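Local coordinates for peptidase S9 prolyl oligopeptidase catalytic domain-containing protein (Pyrococcus horikoshii, PDB 4HXF), which probably cleaves peptides as a self-compartmentalizing hexameric serine protease of the acylaminoacyl peptidase type, seen here with a chloromethyl ketone inhibitor, at residues W140-F146 with E545-P550; G490-T496 with D552-F557; V384-P388 with Y467-M471. One frame throughout, in Å; residues are numbered along the deposited sequence.

Interaction 1. Residues W140-F146 with E545-P550; sequences WFDNMGF and EDYRCP. With Y3A (N-[(benzyloxy)carbonyl]glycyl-N-[(2S,3R)-4-chloro-3-hydroxy-1-phenylbutan-2-yl]glycinamide), chain B.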
loop_
_atom_site.group_PDB
_atom_site.type_symbol
_atom_site.label_atom_id
_atom_site.label_comp_id
_atom_site.label_asym_id
_atom_site.label_seq_id
_atom_site.Cartn_x
_atom_site.Cartn_y
_atom_site.Cartn_z
ATOM N N TRP A 140 -8.301 -13.204 33.682
ATOM C CA TRP A 140 -9.078 -12.470 32.659
ATOM C C TRP A 140 -10.296 -11.819 33.227
ATOM O O TRP A 140 -10.694 -12.078 34.381
ATOM C CB TRP A 140 -9.389 -13.460 31.507
ATOM C CG TRP A 140 -10.273 -14.673 31.854
ATOM C CD1 TRP A 140 -10.929 -14.946 32.994
ATOM C CD2 TRP A 140 -10.484 -15.770 30.936
ATOM N NE1 TRP A 140 -11.574 -16.212 32.902
ATOM C CE2 TRP A 140 -11.346 -16.741 31.617
ATOM C CE3 TRP A 140 -10.062 -16.032 29.625
ATOM C CZ2 TRP A 140 -11.760 -17.921 30.972
ATOM C CZ3 TRP A 140 -10.446 -17.207 29.020
ATOM C CH2 TRP A 140 -11.300 -18.105 29.675
ATOM N N PHE A 141 -10.853 -10.867 32.506
ATOM C CA PHE A 141 -12.058 -10.205 32.931
ATOM C C PHE A 141 -12.901 -9.866 31.735
ATOM O O PHE A 141 -12.422 -9.378 30.749
ATOM C CB PHE A 141 -11.788 -8.974 33.800
ATOM C CG PHE A 141 -12.914 -8.637 34.755
ATOM C CD1 PHE A 141 -12.912 -9.158 36.001
ATOM C CD2 PHE A 141 -13.990 -7.799 34.409
ATOM C CE1 PHE A 141 -13.931 -8.987 36.887
ATOM C CE2 PHE A 141 -15.010 -7.560 35.303
ATOM C CZ PHE A 141 -14.969 -8.100 36.538
ATOM N N ASP A 142 -14.191 -10.101 31.871
ATOM C CA ASP A 142 -15.122 -9.806 30.772
ATOM C C ASP A 142 -15.008 -8.378 30.299
ATOM O O ASP A 142 -15.024 -7.458 31.109
ATOM C CB ASP A 142 -16.581 -10.096 31.239
ATOM C CG ASP A 142 -17.560 -10.046 30.066
ATOM O OD1 ASP A 142 -17.419 -10.931 29.227
ATOM O OD2 ASP A 142 -18.251 -8.999 29.979
ATOM N N ASN A 143 -14.946 -8.217 28.988
ATOM C CA ASN A 143 -14.910 -6.889 28.352
ATOM C C ASN A 143 -13.587 -6.144 28.604
ATOM O O ASN A 143 -13.456 -4.967 28.251
ATOM C CB ASN A 143 -16.041 -5.975 28.764
ATOM C CG ASN A 143 -16.420 -4.980 27.614
ATOM O OD1 ASN A 143 -16.262 -5.281 26.430
ATOM N ND2 ASN A 143 -16.843 -3.821 28.000
ATOM N N MET A 144 -12.593 -6.850 29.113
ATOM C CA MET A 144 -11.255 -6.324 29.364
ATOM C C MET A 144 -10.195 -7.181 28.749
ATOM O O MET A 144 -9.155 -6.631 28.418
ATOM C CB MET A 144 -10.973 -6.210 30.848
ATOM C CG MET A 144 -11.854 -5.244 31.520
ATOM S SD MET A 144 -11.618 -5.037 33.240
ATOM C CE MET A 144 -12.862 -3.725 33.435
ATOM N N GLY A 145 -10.357 -8.516 28.677
ATOM C CA GLY A 145 -9.443 -9.448 28.090
ATOM C C GLY A 145 -8.613 -10.222 29.142
ATOM O O GLY A 145 -8.942 -10.233 30.376
ATOM N N PHE A 146 -7.516 -10.790 28.722
ATOM C CA PHE A 146 -6.541 -11.381 29.670
ATOM C C PHE A 146 -5.838 -10.239 30.386
ATOM O O PHE A 146 -5.357 -9.276 29.745
ATOM C CB PHE A 146 -5.521 -12.300 29.016
ATOM C CG PHE A 146 -6.090 -13.579 28.542
ATOM C CD1 PHE A 146 -6.649 -13.696 27.264
ATOM C CD2 PHE A 146 -6.161 -14.670 29.397
ATOM C CE1 PHE A 146 -7.157 -14.903 26.793
ATOM C CE2 PHE A 146 -6.715 -15.867 28.953
ATOM C CZ PHE A 146 -7.166 -16.011 27.621
ATOM N N GLU A 545 -15.465 -14.154 23.615
ATOM C CA GLU A 545 -14.761 -13.252 24.528
ATOM C C GLU A 545 -15.559 -13.072 25.809
ATOM O O GLU A 545 -15.321 -12.113 26.576
ATOM C CB GLU A 545 -14.401 -11.916 23.829
ATOM C CG GLU A 545 -13.534 -12.083 22.606
ATOM C CD GLU A 545 -13.387 -10.763 21.828
ATOM O OE1 GLU A 545 -14.352 -10.186 21.310
ATOM O OE2 GLU A 545 -12.257 -10.290 21.826
ATOM N N ASP A 546 -16.565 -13.926 26.024
ATOM C CA ASP A 546 -17.336 -13.890 27.271
ATOM C C ASP A 546 -16.541 -14.606 28.396
ATOM O O ASP A 546 -16.348 -15.845 28.362
ATOM C CB ASP A 546 -18.699 -14.564 27.154
ATOM C CG ASP A 546 -19.514 -14.418 28.437
ATOM O OD1 ASP A 546 -18.972 -14.044 29.508
ATOM O OD2 ASP A 546 -20.767 -14.533 28.357
ATOM N N TYR A 547 -15.929 -13.817 29.270
ATOM C CA TYR A 547 -15.190 -14.391 30.411
ATOM C C TYR A 547 -16.000 -14.456 31.695
ATOM O O TYR A 547 -15.532 -14.999 32.723
ATOM C CB TYR A 547 -13.869 -13.692 30.615
ATOM C CG TYR A 547 -13.059 -13.630 29.293
ATOM C CD1 TYR A 547 -12.487 -12.441 28.878
ATOM C CD2 TYR A 547 -12.959 -14.730 28.482
ATOM C CE1 TYR A 547 -11.818 -12.388 27.677
ATOM C CE2 TYR A 547 -12.274 -14.656 27.243
ATOM C CZ TYR A 547 -11.709 -13.464 26.879
ATOM O OH TYR A 547 -11.045 -13.327 25.639
ATOM N N ARG A 548 -17.179 -13.865 31.673
ATOM C CA ARG A 548 -18.123 -13.941 32.769
ATOM C C ARG A 548 -18.799 -15.292 32.888
ATOM O O ARG A 548 -18.887 -15.836 33.954
ATOM C CB ARG A 548 -19.193 -12.859 32.599
ATOM C CG ARG A 548 -20.258 -12.754 33.695
ATOM C CD ARG A 548 -19.728 -12.572 35.157
ATOM N NE ARG A 548 -18.637 -11.644 35.168
ATOM C CZ ARG A 548 -18.763 -10.328 35.070
ATOM N NH1 ARG A 548 -17.679 -9.552 34.890
ATOM N NH2 ARG A 548 -19.988 -9.791 35.198
ATOM N N CYS A 549 -19.186 -15.814 31.707
ATOM C CA CYS A 549 -19.676 -17.163 31.525
ATOM C C CYS A 549 -18.866 -17.713 30.348
ATOM O O CYS A 549 -19.257 -17.560 29.163
ATOM C CB CYS A 549 -21.153 -17.249 31.236
ATOM S SG CYS A 549 -22.185 -16.591 32.605
ATOM N N PRO A 550 -17.782 -18.388 30.679
ATOM C CA PRO A 550 -16.964 -18.879 29.583
ATOM C C PRO A 550 -17.637 -19.954 28.746
ATOM O O PRO A 550 -18.672 -20.493 29.061
ATOM C CB PRO A 550 -15.697 -19.409 30.274
ATOM C CG PRO A 550 -15.640 -18.685 31.604
ATOM C CD PRO A 550 -17.071 -18.515 31.995
HETATM N N3 Y3A B . -23.132 -9.242 37.559
HETATM C CA3 Y3A B . -23.490 -10.652 37.802
HETATM C C3 Y3A B . -23.187 -11.374 36.485
HETATM O O3 Y3A B . -22.449 -11.011 35.592
HETATM C C4 Y3A B . -24.980 -12.710 33.923
HETATM O O4 Y3A B . -26.234 -12.738 34.503
HETATM C CA4 Y3A B . -23.989 -13.274 34.924
HETATM N N4 Y3A B . -24.203 -12.507 36.180
HETATM C CB4 Y3A B . -24.280 -14.718 35.427
HETATM C CG4 Y3A B . -23.288 -15.220 36.425
HETATM C CD1 Y3A B . -21.925 -15.432 36.166
HETATM C CD2 Y3A B . -23.735 -15.579 37.689
HETATM C CE1 Y3A B . -21.041 -15.924 37.109
HETATM C CE2 Y3A B . -22.861 -16.066 38.650
HETATM C CZ4 Y3A B . -21.537 -16.208 38.373
HETATM C C15 Y3A B . -24.476 -11.478 33.081
HETATM O O HOH W 1 -13.939 -9.824 26.988
#
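At the active-site cleft between propeller and hydrolase domain, the loop with Asp546, probably the acid of a Ser-His-Asp triad, meets a small bulged hairpin, Tyr547 lying against Trp140. The six-membered ring of Trp140 and the Tyr547 ring form an offset stack, centroids 4.3 Å apart and planes at 14°. Tyr547 CB continues over the indole, 3.8 Å from the centroid of the five-membered ring of Trp140. At the edge of the tyrosine ring, Tyr547 CD1 lies 3.6 Å from Phe141 O, the carbonyl that accepts from both Met144 N and Gly145 N at the bulge. With CG turned anti to N (chi1 -170°), the Asp142 carboxylate reaches the loop: Asp142 OD1 accepts from Tyr547 N at 3.2 Å on its anti lone pair, and also from His578 N. Asp546 OD1 takes Cys549 N at 2.8 Å in an Asx motif, while its OD2 bonds to His578 ND1. Farther along, Phe141 CE2 lies 3.4 Å from Arg548 NH1. Arg548 NH2 gives a nearly straight bond (164°) of 2.8 Å to O3 of the inhibitor Y3A, and its NE bridges to Asp502. A propeller closing over the catalytic loop is typical of S9 prolyl oligopeptidases.

Interaction 2. Residues G490-T496 with D552-F557; sequences GISYWLT and DQSLMF. With Y3A (N-[(benzyloxy)carbonyl]glycyl-N-[(2S,3R)-4-chloro-3-hydroxy-1-phenylbutan-2-yl]glycinamide), chain B.
Gln553 on helix 552-563 turns its side-chain amide into the loop 490-493 and satisfies three backbone groups there. Its OE1 accepts twice, from Ser492 N at 2.8 Å and from Tyr493 N at 2.9 Å. The second bond is almost straight (171°) and lies in the carbonyl plane on a lone pair; the Ser492 donor is tilted out of that plane. On the other side of the amide, Gln553 NE2 donates to Tyr493 O at 3.0 Å, and a water accepts from the same nitrogen while donating to Asp552 OD2. A bend at chi2 (-58°) folds the glutamine back along the loop, and the bonds at both ends fix which way round the amide sits. The amide thus grips the N-cap residue of helix 494-500, Tyr493, in the alpha/beta-hydrolase domain, where the loop follows strand 484-488 and helix 552-563 follows the neighbouring parallel strand 538-543. Ser492 OG donates to the main-chain Gln553 O at 2.7 Å, and Ser492 CB packs 3.7 Å from Phe557 CB. In the first turn of helix 494-500, Thr496 OG1 donates to Asp552 OD1 at 2.7 Å, nearly along the C-O axis. Gly490 O, by contrast, is buried 3.1 Å from Gln553 CB with no hydrogen-bond partner. Ile491 CD1 and the edge of the Trp494 ring face the phenylalanine-like side chain of the inhibitor Y3A, and Tyr493 OH pairs with Tyr493 OH of the second subunit.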
loop_
_atom_site.group_PDB
_atom_site.type_symbol
_atom_site.label_atom_id
_atom_site.label_comp_id
_atom_site.label_asym_id
_atom_site.label_seq_id
_atom_site.Cartn_x
_atom_site.Cartn_y
_atom_site.Cartn_z
ATOM N N GLY A 490 -24.821 -18.646 29.102
ATOM C CA GLY A 490 -25.439 -19.152 30.328
ATOM C C GLY A 490 -24.522 -19.876 31.291
ATOM O O GLY A 490 -23.361 -19.775 31.203
ATOM N N ILE A 491 -25.111 -20.562 32.221
ATOM C CA ILE A 491 -24.462 -21.548 33.054
ATOM C C ILE A 491 -25.165 -22.874 32.959
ATOM O O ILE A 491 -26.363 -22.957 33.081
ATOM C CB ILE A 491 -24.446 -21.067 34.548
ATOM C CG1 ILE A 491 -23.777 -19.722 34.717
ATOM C CG2 ILE A 491 -23.761 -22.152 35.427
ATOM C CD1 ILE A 491 -24.816 -18.560 34.870
ATOM N N SER A 492 -24.364 -23.900 32.701
ATOM C CA SER A 492 -24.722 -25.308 32.804
ATOM C C SER A 492 -24.052 -26.040 33.990
ATOM O O SER A 492 -24.638 -27.043 34.407
ATOM C CB SER A 492 -24.533 -26.156 31.523
ATOM O OG SER A 492 -23.187 -26.253 31.133
ATOM N N TYR A 493 -22.885 -25.579 34.429
ATOM C CA TYR A 493 -22.204 -26.194 35.525
ATOM C C TYR A 493 -21.544 -25.238 36.445
ATOM O O TYR A 493 -20.552 -24.561 36.068
ATOM C CB TYR A 493 -21.177 -27.240 34.990
ATOM C CG TYR A 493 -20.461 -28.125 35.982
ATOM C CD1 TYR A 493 -20.975 -28.319 37.307
ATOM C CD2 TYR A 493 -19.369 -28.874 35.657
ATOM C CE1 TYR A 493 -20.365 -29.139 38.215
ATOM C CE2 TYR A 493 -18.759 -29.696 36.550
ATOM C CZ TYR A 493 -19.227 -29.836 37.861
ATOM O OH TYR A 493 -18.661 -30.693 38.716
ATOM N N TRP A 494 -22.070 -25.115 37.684
ATOM C CA TRP A 494 -21.497 -24.143 38.588
ATOM C C TRP A 494 -20.038 -24.358 38.944
ATOM O O TRP A 494 -19.319 -23.359 39.245
ATOM C CB TRP A 494 -22.342 -24.001 39.867
ATOM C CG TRP A 494 -23.700 -23.451 39.559
ATOM C CD1 TRP A 494 -24.914 -24.101 39.637
ATOM C CD2 TRP A 494 -23.984 -22.085 39.187
ATOM N NE1 TRP A 494 -25.931 -23.208 39.307
ATOM C CE2 TRP A 494 -25.400 -22.013 38.969
ATOM C CE3 TRP A 494 -23.209 -20.984 38.945
ATOM C CZ2 TRP A 494 -26.052 -20.830 38.630
ATOM C CZ3 TRP A 494 -23.860 -19.798 38.607
ATOM C CH2 TRP A 494 -25.248 -19.749 38.421
ATOM N N LEU A 495 -19.531 -25.574 38.985
ATOM C CA LEU A 495 -18.187 -25.738 39.470
ATOM C C LEU A 495 -17.193 -25.103 38.512
ATOM O O LEU A 495 -16.231 -24.442 38.933
ATOM C CB LEU A 495 -17.774 -27.208 39.667
ATOM C CG LEU A 495 -16.468 -27.414 40.407
ATOM C CD1 LEU A 495 -16.438 -26.861 41.822
ATOM C CD2 LEU A 495 -16.059 -28.860 40.535
ATOM N N THR A 496 -17.417 -25.225 37.182
ATOM C CA THR A 496 -16.543 -24.536 36.239
ATOM C C THR A 496 -16.725 -23.032 36.226
ATOM O O THR A 496 -15.835 -22.270 35.846
ATOM C CB THR A 496 -16.597 -25.147 34.825
ATOM O OG1 THR A 496 -17.899 -24.930 34.301
ATOM C CG2 THR A 496 -16.243 -26.643 34.921
ATOM N N ASP A 552 -17.250 -23.043 27.917
ATOM C CA ASP A 552 -17.548 -24.355 28.443
ATOM C C ASP A 552 -19.015 -24.444 28.881
ATOM O O ASP A 552 -19.684 -25.463 28.733
ATOM C CB ASP A 552 -16.604 -24.802 29.567
ATOM C CG ASP A 552 -16.746 -23.968 30.804
ATOM O OD1 ASP A 552 -16.920 -24.585 31.860
ATOM O OD2 ASP A 552 -16.666 -22.701 30.693
ATOM N N GLN A 553 -19.521 -23.336 29.383
ATOM C CA GLN A 553 -20.884 -23.359 29.920
ATOM C C GLN A 553 -21.923 -23.713 28.855
ATOM O O GLN A 553 -22.903 -24.373 29.156
ATOM C CB GLN A 553 -21.291 -22.028 30.550
ATOM C CG GLN A 553 -20.505 -21.619 31.800
ATOM C CD GLN A 553 -20.611 -22.683 32.902
ATOM O OE1 GLN A 553 -21.609 -23.435 32.904
ATOM N NE2 GLN A 553 -19.592 -22.794 33.806
ATOM N N SER A 554 -21.724 -23.272 27.645
ATOM C CA SER A 554 -22.591 -23.639 26.500
ATOM C C SER A 554 -22.092 -24.883 25.823
ATOM O O SER A 554 -22.913 -25.767 25.526
ATOM C CB SER A 554 -22.839 -22.548 25.459
ATOM O OG SER A 554 -23.567 -21.433 26.031
ATOM N N LEU A 555 -20.778 -24.963 25.568
ATOM C CA LEU A 555 -20.297 -26.072 24.707
ATOM C C LEU A 555 -20.386 -27.425 25.423
ATOM O O LEU A 555 -20.721 -28.483 24.816
ATOM C CB LEU A 555 -18.915 -25.763 24.161
ATOM C CG LEU A 555 -18.315 -26.815 23.202
ATOM C CD1 LEU A 555 -19.326 -27.058 22.042
ATOM C CD2 LEU A 555 -16.922 -26.366 22.627
ATOM N N MET A 556 -20.152 -27.455 26.731
ATOM C CA MET A 556 -20.282 -28.717 27.472
ATOM C C MET A 556 -21.712 -29.202 27.407
ATOM O O MET A 556 -21.928 -30.373 27.237
ATOM C CB MET A 556 -19.749 -28.652 28.916
ATOM C CG MET A 556 -18.310 -28.388 29.073
ATOM S SD MET A 556 -17.759 -28.579 30.803
ATOM C CE MET A 556 -18.768 -27.401 31.654
ATOM N N PHE A 557 -22.676 -28.318 27.644
ATOM C CA PHE A 557 -24.082 -28.618 27.615
ATOM C C PHE A 557 -24.493 -29.118 26.204
ATOM O O PHE A 557 -25.140 -30.178 26.080
ATOM C CB PHE A 557 -24.915 -27.476 28.107
ATOM C CG PHE A 557 -26.334 -27.826 28.528
ATOM C CD1 PHE A 557 -26.687 -28.903 29.355
ATOM C CD2 PHE A 557 -27.347 -26.914 28.260
ATOM C CE1 PHE A 557 -27.996 -29.135 29.696
ATOM C CE2 PHE A 557 -28.652 -27.131 28.688
ATOM C CZ PHE A 557 -28.956 -28.181 29.469
HETATM N N3 Y3A B . -23.132 -9.242 37.559
HETATM C CA3 Y3A B . -23.490 -10.652 37.802
HETATM C C3 Y3A B . -23.187 -11.374 36.485
HETATM O O3 Y3A B . -22.449 -11.011 35.592
HETATM C C4 Y3A B . -24.980 -12.710 33.923
HETATM O O4 Y3A B . -26.234 -12.738 34.503
HETATM C CA4 Y3A B . -23.989 -13.274 34.924
HETATM N N4 Y3A B . -24.203 -12.507 36.180
HETATM C CB4 Y3A B . -24.280 -14.718 35.427
HETATM C CG4 Y3A B . -23.288 -15.220 36.425
HETATM C CD1 Y3A B . -21.925 -15.432 36.166
HETATM C CD2 Y3A B . -23.735 -15.579 37.689
HETATM C CE1 Y3A B . -21.041 -15.924 37.109
HETATM C CE2 Y3A B . -22.861 -16.066 38.650
HETATM C CZ4 Y3A B . -21.537 -16.208 38.373
HETATM C C15 Y3A B . -24.476 -11.478 33.081
HETATM O O HOH W 2 -25.834 -20.718 27.288
HETATM O O HOH W 3 -17.099 -21.580 33.199
#

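Interaction 3. Residues V384-P388 with Y467-M471; sequences VHGGP and YGGYM. With Y3A (N-[(benzyloxy)carbonyl]glycyl-N-[(2S,3R)-4-chloro-3-hydroxy-1-phenylbutan-2-yl]glycinamide), chain B.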
loop_
_atom_site.group_PDB
_atom_site.type_symbol
_atom_site.label_atom_id
_atom_site.label_comp_id
_atom_site.label_asym_id
_atom_site.label_seq_id
_atom_site.Cartn_x
_atom_site.Cartn_y
_atom_site.Cartn_z
ATOM N N VAL A 384 -36.272 -14.501 30.781
ATOM C CA VAL A 384 -35.736 -14.493 32.122
ATOM C C VAL A 384 -34.538 -13.605 32.160
ATOM O O VAL A 384 -33.534 -13.796 31.427
ATOM C CB VAL A 384 -35.294 -15.949 32.553
ATOM C CG1 VAL A 384 -34.717 -15.941 34.019
ATOM C CG2 VAL A 384 -36.513 -16.909 32.418
ATOM N N HIS A 385 -34.552 -12.634 33.074
ATOM C CA HIS A 385 -33.425 -11.696 33.123
ATOM C C HIS A 385 -32.198 -12.333 33.807
ATOM O O HIS A 385 -32.295 -13.368 34.562
ATOM C CB HIS A 385 -33.751 -10.346 33.849
ATOM C CG HIS A 385 -34.114 -10.437 35.322
ATOM N ND1 HIS A 385 -33.150 -10.720 36.297
ATOM C CD2 HIS A 385 -35.285 -10.152 35.975
ATOM C CE1 HIS A 385 -33.738 -10.683 37.475
ATOM N NE2 HIS A 385 -35.049 -10.326 37.330
ATOM N N GLY A 386 -31.050 -11.693 33.547
ATOM C CA GLY A 386 -29.778 -12.154 34.152
ATOM C C GLY A 386 -29.579 -11.750 35.627
ATOM O O GLY A 386 -30.497 -11.154 36.290
ATOM N N GLY A 387 -28.380 -11.997 36.114
ATOM C CA GLY A 387 -28.041 -11.575 37.405
ATOM C C GLY A 387 -27.454 -12.697 38.232
ATOM O O GLY A 387 -26.331 -13.067 38.012
ATOM N N PRO A 388 -28.145 -13.158 39.276
ATOM C CA PRO A 388 -29.601 -13.120 39.465
ATOM C C PRO A 388 -30.114 -11.769 39.862
ATOM O O PRO A 388 -31.288 -11.543 39.692
ATOM C CB PRO A 388 -29.926 -14.157 40.561
ATOM C CG PRO A 388 -28.617 -14.598 41.098
ATOM C CD PRO A 388 -27.519 -14.226 40.114
ATOM N N TYR A 467 -27.601 -15.429 33.716
ATOM C CA TYR A 467 -28.418 -16.177 34.679
ATOM C C TYR A 467 -29.743 -16.640 33.989
ATOM O O TYR A 467 -30.327 -17.683 34.362
ATOM C CB TYR A 467 -28.633 -15.365 35.968
ATOM C CG TYR A 467 -29.281 -16.211 37.048
ATOM C CD1 TYR A 467 -28.520 -17.193 37.714
ATOM C CD2 TYR A 467 -30.629 -16.152 37.324
ATOM C CE1 TYR A 467 -29.086 -17.995 38.692
ATOM C CE2 TYR A 467 -31.216 -16.931 38.281
ATOM C CZ TYR A 467 -30.471 -17.891 38.976
ATOM O OH TYR A 467 -31.020 -18.751 39.932
ATOM N N GLY A 468 -30.202 -15.858 32.966
ATOM C CA GLY A 468 -31.400 -16.183 32.253
ATOM C C GLY A 468 -31.172 -17.410 31.343
ATOM O O GLY A 468 -32.109 -18.148 31.044
ATOM N N GLY A 469 -29.938 -17.538 30.894
ATOM C CA GLY A 469 -29.486 -18.725 30.112
ATOM C C GLY A 469 -29.386 -19.955 30.996
ATOM O O GLY A 469 -29.914 -21.056 30.683
ATOM N N TYR A 470 -28.780 -19.825 32.193
ATOM C CA TYR A 470 -28.856 -20.860 33.221
ATOM C C TYR A 470 -30.296 -21.298 33.369
ATOM O O TYR A 470 -30.646 -22.467 33.506
ATOM C CB TYR A 470 -28.340 -20.255 34.583
ATOM C CG TYR A 470 -28.720 -21.136 35.762
ATOM C CD1 TYR A 470 -28.105 -22.298 35.998
ATOM C CD2 TYR A 470 -29.706 -20.753 36.635
ATOM C CE1 TYR A 470 -28.456 -23.076 37.070
ATOM C CE2 TYR A 470 -30.076 -21.471 37.725
ATOM C CZ TYR A 470 -29.399 -22.685 37.967
ATOM O OH TYR A 470 -29.792 -23.498 39.063
ATOM N N MET A 471 -31.191 -20.319 33.598
ATOM C CA MET A 471 -32.565 -20.707 33.921
ATOM C C MET A 471 -33.361 -21.313 32.762
ATOM O O MET A 471 -34.177 -22.184 32.987
ATOM C CB MET A 471 -33.370 -19.527 34.383
ATOM C CG MET A 471 -34.741 -19.838 34.986
ATOM S SD MET A 471 -34.582 -20.688 36.570
ATOM C CE MET A 471 -33.735 -19.513 37.580
HETATM N N3 Y3A B . -23.132 -9.242 37.559
HETATM C CA3 Y3A B . -23.490 -10.652 37.802
HETATM C C3 Y3A B . -23.187 -11.374 36.485
HETATM O O3 Y3A B . -22.449 -11.011 35.592
HETATM C C4 Y3A B . -24.980 -12.710 33.923
HETATM O O4 Y3A B . -26.234 -12.738 34.503
HETATM C CA4 Y3A B . -23.989 -13.274 34.924
HETATM N N4 Y3A B . -24.203 -12.507 36.180
HETATM C CB4 Y3A B . -24.280 -14.718 35.427
HETATM C CG4 Y3A B . -23.288 -15.220 36.425
HETATM C CD1 Y3A B . -21.925 -15.432 36.166
HETATM C CD2 Y3A B . -23.735 -15.579 37.689
HETATM C CE1 Y3A B . -21.041 -15.924 37.109
HETATM C CE2 Y3A B . -22.861 -16.066 38.650
HETATM C CZ4 Y3A B . -21.537 -16.208 38.373
HETATM C C15 Y3A B . -24.476 -11.478 33.081
#
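Gly387 and Tyr467 touch without any hydrogen bond between their segments, yet their backbone N-H groups converge on one atom of the inhibitor Y3A. Y3A O4 accepts from Gly387 N at 2.8 Å and from Tyr467 N at 3.1 Å. The loop holds the inhibitor a second time, as Y3A N4 donates to Gly387 O at 2.9 Å along an almost straight line (177°). Beside this site the backbones close up on glycine: Gly468 CA makes a CA-H...O contact of 3.3 Å with Val384 O, an approach that a side chain pointing the same way would block. Tyr467 has its CG anti to N (chi1 -171°), which carries the ring under the loop. Tyr467 CB comes within 3.4 Å of Gly387 N, and Pro388, entered through a cis peptide, lays its CB over one face of the ring, 3.9 Å from the Tyr467 centroid. The phenol OH goes on to Asp437. Cutting Tyr467 back to an alanine here is likely to open a gap beneath Pro388 and to leave Asp437 without its phenol partner. His385 ND1 donates to Gly386 O at 2.7 Å, in the ring plane and on a lone pair, which braces the bend of the loop. At the far end Val384 CG1 packs 3.8 Å from Met471 CB. Paired N-H donors from a glycine-rich loop and from the residue after Ser466, the probable nucleophile, are typical of the oxyanion hole beside the nucleophile elbow of alpha/beta hydrolases.

In the fold
All three contacts touch the same inhibitor, each from a different part of the fold. Interactions 2 and 3 lie wholly within the hydrolase domain and are buried; they touch each other where Trp494 meets Tyr470 and Tyr467. Interaction 1 is partly buried and alone joins propeller to hydrolase. It runs into interaction 2 through Cys549, which packs on Gly490 and Ile491, whereas its nearest atoms stay about 6 Å from interaction 3. The chemistry follows the place: aromatic stacking across the domain boundary, a dense polar network between loop and helix, and glycine-rich backbone packing at the probable oxyanion hole. The second subunit reaches interactions 1 and 2, not 3.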